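Local coordinates for protein WZI (Escherichia coli, PDB 2YNK) that is an outer-membrane beta-barrel lectin that binds carbohydrate and takes part in assembling the group 1 capsule on the cell surface, at residues L25-I37 and W142-P154. Sequence-based numbering, arbitrary orientation.
Sequences LSLSTWPLSQEEI and WLSFGQVPQWWGP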
ATOM      1  N   LEU A  25      11.377  -6.033 -11.337  1.00 53.79           N
ATOM      2  CA  LEU A  25      10.650  -6.440 -10.153  1.00 52.71           C
ATOM      3  C   LEU A  25       9.336  -5.699 -10.009  1.00 51.05           C
ATOM      4  O   LEU A  25       9.318  -4.469  -9.934  1.00 52.10           O
ATOM      5  CB  LEU A  25      11.504  -6.136  -8.928  1.00 53.27           C
ATOM      6  CG  LEU A  25      10.931  -6.561  -7.587  1.00 51.91           C
ATOM      7  CD1 LEU A  25      10.831  -8.073  -7.570  1.00 53.58           C
ATOM      8  CD2 LEU A  25      11.808  -6.057  -6.454  1.00 52.49           C
ATOM      9  N   SER A  26       8.236  -6.435  -9.940  1.00 49.39           N
ATOM     10  CA  SER A  26       6.944  -5.800  -9.731  1.00 49.00           C
ATOM     11  C   SER A  26       6.816  -5.252  -8.306  1.00 48.88           C
ATOM     12  O   SER A  26       7.147  -5.931  -7.324  1.00 48.32           O
ATOM     13  CB  SER A  26       5.814  -6.778  -9.991  1.00 48.73           C
ATOM     14  OG  SER A  26       4.578  -6.097  -9.937  1.00 49.21           O
ATOM     15  N   LEU A  27       6.340  -4.018  -8.204  1.00 48.35           N
ATOM     16  CA  LEU A  27       6.082  -3.403  -6.918  1.00 47.45           C
ATOM     17  C   LEU A  27       4.619  -2.991  -6.795  1.00 47.11           C
ATOM     18  O   LEU A  27       4.306  -2.087  -6.035  1.00 46.91           O
ATOM     19  CB  LEU A  27       6.980  -2.182  -6.740  1.00 46.54           C
ATOM     20  CG  LEU A  27       8.484  -2.441  -6.778  1.00 46.50           C
ATOM     21  CD1 LEU A  27       9.251  -1.128  -6.707  1.00 46.01           C
ATOM     22  CD2 LEU A  27       8.897  -3.360  -5.646  1.00 46.24           C
ATOM     23  N   SER A  28       3.721  -3.651  -7.525  1.00 47.44           N
ATOM     24  CA  SER A  28       2.309  -3.251  -7.515  1.00 47.65           C
ATOM     25  C   SER A  28       1.397  -4.245  -6.779  1.00 48.07           C
ATOM     26  O   SER A  28       0.181  -4.070  -6.755  1.00 52.06           O
ATOM     27  CB  SER A  28       1.808  -3.023  -8.940  1.00 48.07           C
ATOM     28  OG  SER A  28       1.638  -4.250  -9.613  1.00 49.74           O
ATOM     29  N   THR A  29       1.984  -5.272  -6.173  1.00 47.04           N
ATOM     30  CA  THR A  29       1.244  -6.204  -5.346  1.00 45.29           C
ATOM     31  C   THR A  29       2.025  -6.487  -4.074  1.00 46.51           C
ATOM     32  O   THR A  29       2.971  -7.282  -4.076  1.00 48.28           O
ATOM     33  CB  THR A  29       0.958  -7.502  -6.095  1.00 45.25           C
ATOM     34  OG1 THR A  29      -0.004  -7.236  -7.115  1.00 48.24           O
ATOM     35  CG2 THR A  29       0.403  -8.552  -5.184  1.00 44.34           C
ATOM     36  N   TRP A  30       1.621  -5.808  -2.994  1.00 46.02           N
ATOM     37  CA  TRP A  30       2.159  -6.048  -1.665  1.00 44.67           C
ATOM     38  C   TRP A  30       1.202  -6.876  -0.857  1.00 43.28           C
ATOM     39  O   TRP A  30      -0.002  -6.793  -1.060  1.00 44.44           O
ATOM     40  CB  TRP A  30       2.412  -4.736  -0.964  1.00 45.20           C
ATOM     41  CG  TRP A  30       3.461  -3.915  -1.649  1.00 46.00           C
ATOM     42  CD1 TRP A  30       3.371  -3.276  -2.876  1.00 46.45           C
ATOM     43  CD2 TRP A  30       4.815  -3.636  -1.169  1.00 46.76           C
ATOM     44  NE1 TRP A  30       4.543  -2.636  -3.175  1.00 47.59           N
ATOM     45  CE2 TRP A  30       5.447  -2.810  -2.192  1.00 47.07           C
ATOM     46  CE3 TRP A  30       5.534  -3.973  -0.034  1.00 47.03           C
ATOM     47  CZ2 TRP A  30       6.742  -2.348  -2.061  1.00 48.32           C
ATOM     48  CZ3 TRP A  30       6.842  -3.504   0.089  1.00 47.80           C
ATOM     49  CH2 TRP A  30       7.431  -2.710  -0.903  1.00 48.88           C
ATOM     50  N   PRO A  31       1.721  -7.686   0.076  1.00 41.46           N
ATOM     51  CA  PRO A  31       3.125  -7.793   0.442  1.00 42.11           C
ATOM     52  C   PRO A  31       3.954  -8.511  -0.625  1.00 44.13           C
ATOM     53  O   PRO A  31       3.417  -9.296  -1.409  1.00 44.66           O
ATOM     54  CB  PRO A  31       3.074  -8.606   1.731  1.00 39.89           C
ATOM     55  CG  PRO A  31       1.925  -9.501   1.529  1.00 39.48           C
ATOM     56  CD  PRO A  31       0.907  -8.677   0.794  1.00 40.09           C
ATOM     57  N   LEU A  32       5.252  -8.222  -0.655  1.00 45.66           N
ATOM     58  CA  LEU A  32       6.175  -8.856  -1.611  1.00 46.27           C
ATOM     59  C   LEU A  32       6.835 -10.076  -0.982  1.00 47.05           C
ATOM     60  O   LEU A  32       7.220 -10.047   0.181  1.00 49.19           O
ATOM     61  CB  LEU A  32       7.278  -7.877  -2.028  1.00 45.26           C
ATOM     62  CG  LEU A  32       6.871  -6.496  -2.532  1.00 43.39           C
ATOM     63  CD1 LEU A  32       8.079  -5.584  -2.590  1.00 43.10           C
ATOM     64  CD2 LEU A  32       6.193  -6.600  -3.883  1.00 42.67           C
ATOM     65  N   SER A  33       6.987 -11.140  -1.761  1.00 48.54           N
ATOM     66  CA  SER A  33       7.837 -12.274  -1.368  1.00 48.16           C
ATOM     67  C   SER A  33       9.311 -11.867  -1.384  1.00 46.90           C
ATOM     68  O   SER A  33       9.787 -11.323  -2.359  1.00 46.05           O
ATOM     69  CB  SER A  33       7.627 -13.441  -2.322  1.00 48.48           C
ATOM     70  OG  SER A  33       6.244 -13.711  -2.486  1.00 46.97           O
ATOM     71  N   GLN A  34      10.021 -12.116  -0.294  1.00 47.41           N
ATOM     72  CA  GLN A  34      11.431 -11.735  -0.195  1.00 50.15           C
ATOM     73  C   GLN A  34      12.255 -12.506  -1.249  1.00 52.08           C
ATOM     74  O   GLN A  34      13.144 -11.954  -1.891  1.00 49.59           O
ATOM     75  CB  GLN A  34      11.969 -12.011   1.222  1.00 50.39           C
ATOM     76  CG  GLN A  34      13.097 -11.089   1.654  1.00 50.82           C
ATOM     77  CD  GLN A  34      13.830 -11.572   2.895  1.00 52.40           C
ATOM     78  OE1 GLN A  34      13.229 -11.809   3.941  1.00 50.98           O
ATOM     79  NE2 GLN A  34      15.148 -11.716   2.781  1.00 55.75           N
ATOM     80  N   GLU A  35      11.901 -13.772  -1.436  1.00 53.54           N
ATOM     81  CA  GLU A  35      12.562 -14.656  -2.379  1.00 56.53           C
ATOM     82  C   GLU A  35      12.558 -14.058  -3.792  1.00 58.09           C
ATOM     83  O   GLU A  35      13.483 -14.311  -4.585  1.00 57.73           O
ATOM     84  CB  GLU A  35      11.889 -16.040  -2.375  1.00 58.15           C
ATOM     85  CG  GLU A  35      12.049 -16.836  -1.076  1.00 59.70           C
ATOM     86  CD  GLU A  35      11.225 -16.306   0.104  1.00 61.30           C
ATOM     87  OE1 GLU A  35      10.281 -15.500  -0.093  1.00 61.86           O
ATOM     88  OE2 GLU A  35      11.526 -16.691   1.254  1.00 63.53           O
ATOM     89  N   GLU A  36      11.526 -13.263  -4.088  1.00 56.82           N
ATOM     90  CA  GLU A  36      11.416 -12.545  -5.360  1.00 57.05           C
ATOM     91  C   GLU A  36      12.319 -11.304  -5.386  1.00 56.17           C
ATOM     92  O   GLU A  36      12.870 -10.950  -6.439  1.00 56.63           O
ATOM     93  CB  GLU A  36       9.950 -12.173  -5.633  1.00 57.23           C
ATOM     94  CG  GLU A  36       9.709 -11.227  -6.804  1.00 57.83           C
ATOM     95  CD  GLU A  36      10.143 -11.790  -8.145  1.00 61.33           C
ATOM     96  OE1 GLU A  36      10.347 -13.018  -8.269  1.00 64.56           O
ATOM     97  OE2 GLU A  36      10.281 -10.989  -9.091  1.00 64.01           O
ATOM     98  N   ILE A  37      12.475 -10.642  -4.242  1.00 52.95           N
ATOM     99  CA  ILE A  37      13.433  -9.540  -4.153  1.00 52.66           C
ATOM    100  C   ILE A  37      14.863 -10.093  -4.365  1.00 55.01           C
ATOM    101  O   ILE A  37      15.656  -9.513  -5.099  1.00 54.03           O
ATOM    102  CB  ILE A  37      13.359  -8.769  -2.814  1.00 50.62           C
ATOM    103  CG1 ILE A  37      11.921  -8.337  -2.466  1.00 50.08           C
ATOM    104  CG2 ILE A  37      14.217  -7.515  -2.881  1.00 50.42           C
ATOM    105  CD1 ILE A  37      11.804  -7.611  -1.134  1.00 46.93           C
ATOM    106  N   TRP A 142       3.329 -19.099  -0.827  1.00 48.81           N
ATOM    107  CA  TRP A 142       3.274 -18.648   0.559  1.00 49.66           C
ATOM    108  C   TRP A 142       1.848 -18.622   1.066  1.00 48.81           C
ATOM    109  O   TRP A 142       0.993 -17.942   0.491  1.00 44.35           O
ATOM    110  CB  TRP A 142       3.850 -17.251   0.669  1.00 49.99           C
ATOM    111  CG  TRP A 142       5.335 -17.210   0.828  1.00 50.66           C
ATOM    112  CD1 TRP A 142       6.273 -16.720  -0.070  1.00 50.64           C
ATOM    113  CD2 TRP A 142       6.104 -17.653   1.988  1.00 51.55           C
ATOM    114  NE1 TRP A 142       7.539 -16.826   0.447  1.00 51.78           N
ATOM    115  CE2 TRP A 142       7.508 -17.388   1.674  1.00 51.10           C
ATOM    116  CE3 TRP A 142       5.783 -18.222   3.206  1.00 52.08           C
ATOM    117  CZ2 TRP A 142       8.524 -17.691   2.557  1.00 51.32           C
ATOM    118  CZ3 TRP A 142       6.819 -18.529   4.090  1.00 53.29           C
ATOM    119  CH2 TRP A 142       8.160 -18.263   3.771  1.00 52.47           C
ATOM    120  N   LEU A 143       1.591 -19.367   2.138  1.00 48.86           N
ATOM    121  CA  LEU A 143       0.296 -19.357   2.800  1.00 50.56           C
ATOM    122  C   LEU A 143       0.446 -18.648   4.126  1.00 50.71           C
ATOM    123  O   LEU A 143       1.327 -18.985   4.916  1.00 51.01           O
ATOM    124  CB  LEU A 143      -0.218 -20.778   3.032  1.00 52.42           C
ATOM    125  CG  LEU A 143      -1.605 -20.885   3.690  1.00 52.81           C
ATOM    126  CD1 LEU A 143      -2.650 -20.055   2.951  1.00 50.27           C
ATOM    127  CD2 LEU A 143      -2.031 -22.346   3.779  1.00 52.39           C
ATOM    128  N   SER A 144      -0.431 -17.682   4.376  1.00 50.18           N
ATOM    129  CA  SER A 144      -0.294 -16.799   5.523  1.00 50.84           C
ATOM    130  C   SER A 144      -1.578 -16.668   6.354  1.00 50.91           C
ATOM    131  O   SER A 144      -2.674 -16.658   5.806  1.00 51.07           O
ATOM    132  CB  SER A 144       0.096 -15.428   5.013  1.00 51.12           C
ATOM    133  OG  SER A 144       0.278 -14.558   6.103  1.00 56.49           O
ATOM    134  N   PHE A 145      -1.439 -16.565   7.671  1.00 50.13           N
ATOM    135  CA  PHE A 145      -2.565 -16.199   8.526  1.00 50.25           C
ATOM    136  C   PHE A 145      -2.151 -15.086   9.462  1.00 49.75           C
ATOM    137  O   PHE A 145      -1.052 -15.112  10.012  1.00 48.83           O
ATOM    138  CB  PHE A 145      -3.094 -17.373   9.355  1.00 51.72           C
ATOM    139  CG  PHE A 145      -4.293 -17.006  10.194  1.00 52.57           C
ATOM    140  CD1 PHE A 145      -5.562 -16.967   9.638  1.00 54.23           C
ATOM    141  CD2 PHE A 145      -4.147 -16.649  11.530  1.00 52.66           C
ATOM    142  CE1 PHE A 145      -6.665 -16.599  10.403  1.00 52.49           C
ATOM    143  CE2 PHE A 145      -5.238 -16.283  12.294  1.00 50.97           C
ATOM    144  CZ  PHE A 145      -6.498 -16.259  11.730  1.00 51.25           C
ATOM    145  N   GLY A 146      -3.052 -14.122   9.652  1.00 49.32           N
ATOM    146  CA  GLY A 146      -2.795 -12.979  10.521  1.00 48.00           C
ATOM    147  C   GLY A 146      -3.547 -11.731  10.110  1.00 47.87           C
ATOM    148  O   GLY A 146      -4.591 -11.799   9.450  1.00 46.57           O
ATOM    149  N   GLN A 147      -3.013 -10.582  10.511  1.00 47.33           N
ATOM    150  CA  GLN A 147      -3.555  -9.301  10.099  1.00 47.84           C
ATOM    151  C   GLN A 147      -2.520  -8.631   9.240  1.00 46.73           C
ATOM    152  O   GLN A 147      -1.791  -7.752   9.716  1.00 45.80           O
ATOM    153  CB  GLN A 147      -3.902  -8.430  11.310  1.00 49.45           C
ATOM    154  CG  GLN A 147      -5.119  -8.937  12.060  1.00 51.47           C
ATOM    155  CD  GLN A 147      -5.518  -8.080  13.244  1.00 53.62           C
ATOM    156  OE1 GLN A 147      -4.716  -7.323  13.795  1.00 55.34           O
ATOM    157  NE2 GLN A 147      -6.772  -8.208  13.655  1.00 55.92           N
ATOM    158  N   VAL A 148      -2.448  -9.055   7.975  1.00 44.99           N
ATOM    159  CA  VAL A 148      -1.428  -8.543   7.055  1.00 44.86           C
ATOM    160  C   VAL A 148      -1.998  -7.453   6.151  1.00 45.22           C
ATOM    161  O   VAL A 148      -2.975  -7.696   5.441  1.00 47.23           O
ATOM    162  CB  VAL A 148      -0.831  -9.661   6.161  1.00 43.27           C
ATOM    163  CG1 VAL A 148       0.174  -9.074   5.173  1.00 40.48           C
ATOM    164  CG2 VAL A 148      -0.199 -10.736   7.019  1.00 41.24           C
ATOM    165  N   PRO A 149      -1.382  -6.255   6.161  1.00 44.78           N
ATOM    166  CA  PRO A 149      -1.782  -5.236   5.197  1.00 45.32           C
ATOM    167  C   PRO A 149      -1.357  -5.581   3.776  1.00 48.15           C
ATOM    168  O   PRO A 149      -0.325  -6.265   3.568  1.00 49.99           O
ATOM    169  CB  PRO A 149      -1.040  -3.983   5.678  1.00 44.14           C
ATOM    170  CG  PRO A 149       0.139  -4.503   6.411  1.00 43.48           C
ATOM    171  CD  PRO A 149      -0.336  -5.762   7.073  1.00 44.40           C
ATOM    172  N   GLN A 150      -2.142  -5.089   2.816  1.00 48.34           N
ATOM    173  CA  GLN A 150      -1.841  -5.263   1.394  1.00 48.88           C
ATOM    174  C   GLN A 150      -1.693  -3.915   0.702  1.00 47.52           C
ATOM    175  O   GLN A 150      -1.989  -2.854   1.290  1.00 45.81           O
ATOM    176  CB  GLN A 150      -2.958  -6.045   0.703  1.00 50.22           C
ATOM    177  CG  GLN A 150      -3.087  -7.499   1.119  1.00 50.73           C
ATOM    178  CD  GLN A 150      -4.510  -8.010   0.978  1.00 52.05           C
ATOM    179  OE1 GLN A 150      -5.437  -7.520   1.643  1.00 51.85           O
ATOM    180  NE2 GLN A 150      -4.692  -9.011   0.125  1.00 53.03           N
ATOM    181  N   TRP A 151      -1.222  -3.975  -0.544  1.00 43.96           N
ATOM    182  CA  TRP A 151      -1.328  -2.851  -1.464  1.00 43.41           C
ATOM    183  C   TRP A 151      -1.516  -3.364  -2.843  1.00 43.40           C
ATOM    184  O   TRP A 151      -0.679  -4.123  -3.340  1.00 44.20           O
ATOM    185  CB  TRP A 151      -0.096  -1.985  -1.412  1.00 42.80           C
ATOM    186  CG  TRP A 151      -0.198  -0.703  -2.190  1.00 43.12           C
ATOM    187  CD1 TRP A 151       0.102  -0.495  -3.531  1.00 44.55           C
ATOM    188  CD2 TRP A 151      -0.606   0.608  -1.685  1.00 44.13           C
ATOM    189  NE1 TRP A 151      -0.087   0.819  -3.879  1.00 44.77           N
ATOM    190  CE2 TRP A 151      -0.515   1.533  -2.813  1.00 44.29           C
ATOM    191  CE3 TRP A 151      -1.024   1.091  -0.452  1.00 45.17           C
ATOM    192  CZ2 TRP A 151      -0.830   2.876  -2.684  1.00 44.12           C
ATOM    193  CZ3 TRP A 151      -1.330   2.450  -0.336  1.00 44.07           C
ATOM    194  CH2 TRP A 151      -1.229   3.315  -1.424  1.00 43.94           C
ATOM    195  N   TRP A 152      -2.616  -2.961  -3.478  1.00 42.58           N
ATOM    196  CA  TRP A 152      -2.936  -3.413  -4.835  1.00 42.02           C
ATOM    197  C   TRP A 152      -2.865  -2.297  -5.851  1.00 43.17           C
ATOM    198  O   TRP A 152      -3.797  -1.490  -5.982  1.00 41.30           O
ATOM    199  CB  TRP A 152      -4.306  -4.064  -4.851  1.00 40.23           C
ATOM    200  CG  TRP A 152      -4.308  -5.463  -4.298  1.00 39.43           C
ATOM    201  CD1 TRP A 152      -3.295  -6.116  -3.599  1.00 39.42           C
ATOM    202  CD2 TRP A 152      -5.405  -6.423  -4.349  1.00 39.10           C
ATOM    203  NE1 TRP A 152      -3.683  -7.377  -3.245  1.00 38.71           N
ATOM    204  CE2 TRP A 152      -4.928  -7.627  -3.675  1.00 38.82           C
ATOM    205  CE3 TRP A 152      -6.689  -6.404  -4.863  1.00 39.98           C
ATOM    206  CZ2 TRP A 152      -5.709  -8.748  -3.549  1.00 40.20           C
ATOM    207  CZ3 TRP A 152      -7.472  -7.543  -4.736  1.00 40.33           C
ATOM    208  CH2 TRP A 152      -6.995  -8.687  -4.092  1.00 41.42           C
ATOM    209  N   GLY A 153      -1.745  -2.249  -6.579  1.00 42.50           N
ATOM    210  CA  GLY A 153      -1.597  -1.342  -7.705  1.00 42.21           C
ATOM    211  C   GLY A 153      -0.354  -0.485  -7.654  1.00 42.24           C
ATOM    212  O   GLY A 153       0.381  -0.511  -6.676  1.00 42.39           O
ATOM    213  N   PRO A 154      -0.124   0.302  -8.711  1.00 43.34           N
ATOM    214  CA  PRO A 154       1.114   1.039  -8.891  1.00 44.82           C
ATOM    215  C   PRO A 154       1.123   2.427  -8.274  1.00 45.27           C
ATOM    216  O   PRO A 154       2.140   3.124  -8.347  1.00 47.58           O
ATOM    217  CB  PRO A 154       1.212   1.152 -10.406  1.00 45.70           C
ATOM    218  CG  PRO A 154      -0.208   1.250 -10.843  1.00 45.90           C
ATOM    219  CD  PRO A 154      -1.038   0.491  -9.850  1.00 44.36           C
TER
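W30 and W151 face each other as a hydrogen-bonded antiparallel pair in a two-stranded ribbon formed by 29-30 and 151-152. W30 N donates to W151 O at 2.9 Å, and W151 N returns to W30 O at 3.1 Å. Two residues further on, G153 N donates to S28 O at 2.7 Å. The two side chains leave the same face of the ribbon and meet through their CB atoms, CB of W30 lying 3.7 Å from CB of W151. With CG of W151 anti to the backbone N (chi1 -172°), its ring is carried away from the 25-37 segment; W30 instead bends back, its NE1 donating to L27 O at 2.9 Å while L32 CG sits over one ring face. Beyond the cis W30-P31 peptide, P31 CG packs crosswise on V148 CG1 at 4.1 Å. A separate link meets the barrel wall: W142 NE1, on strand 141-145, donates to E35 OE1 at 3.1 Å, arriving from above the carboxylate plane. On the opposite ribbon face from the two indoles, T29 OG1 bonds R217 and W152 NE1 bonds Q196, tying the ribbon to further barrel strands. Main-chain bonds, independent of side-chain identity, thus hold the N-terminal region to the chain that turns the corner at G146, while E35 satisfies the buried W142 N-H and also touches K137, which probably helps balance its charge at the wall.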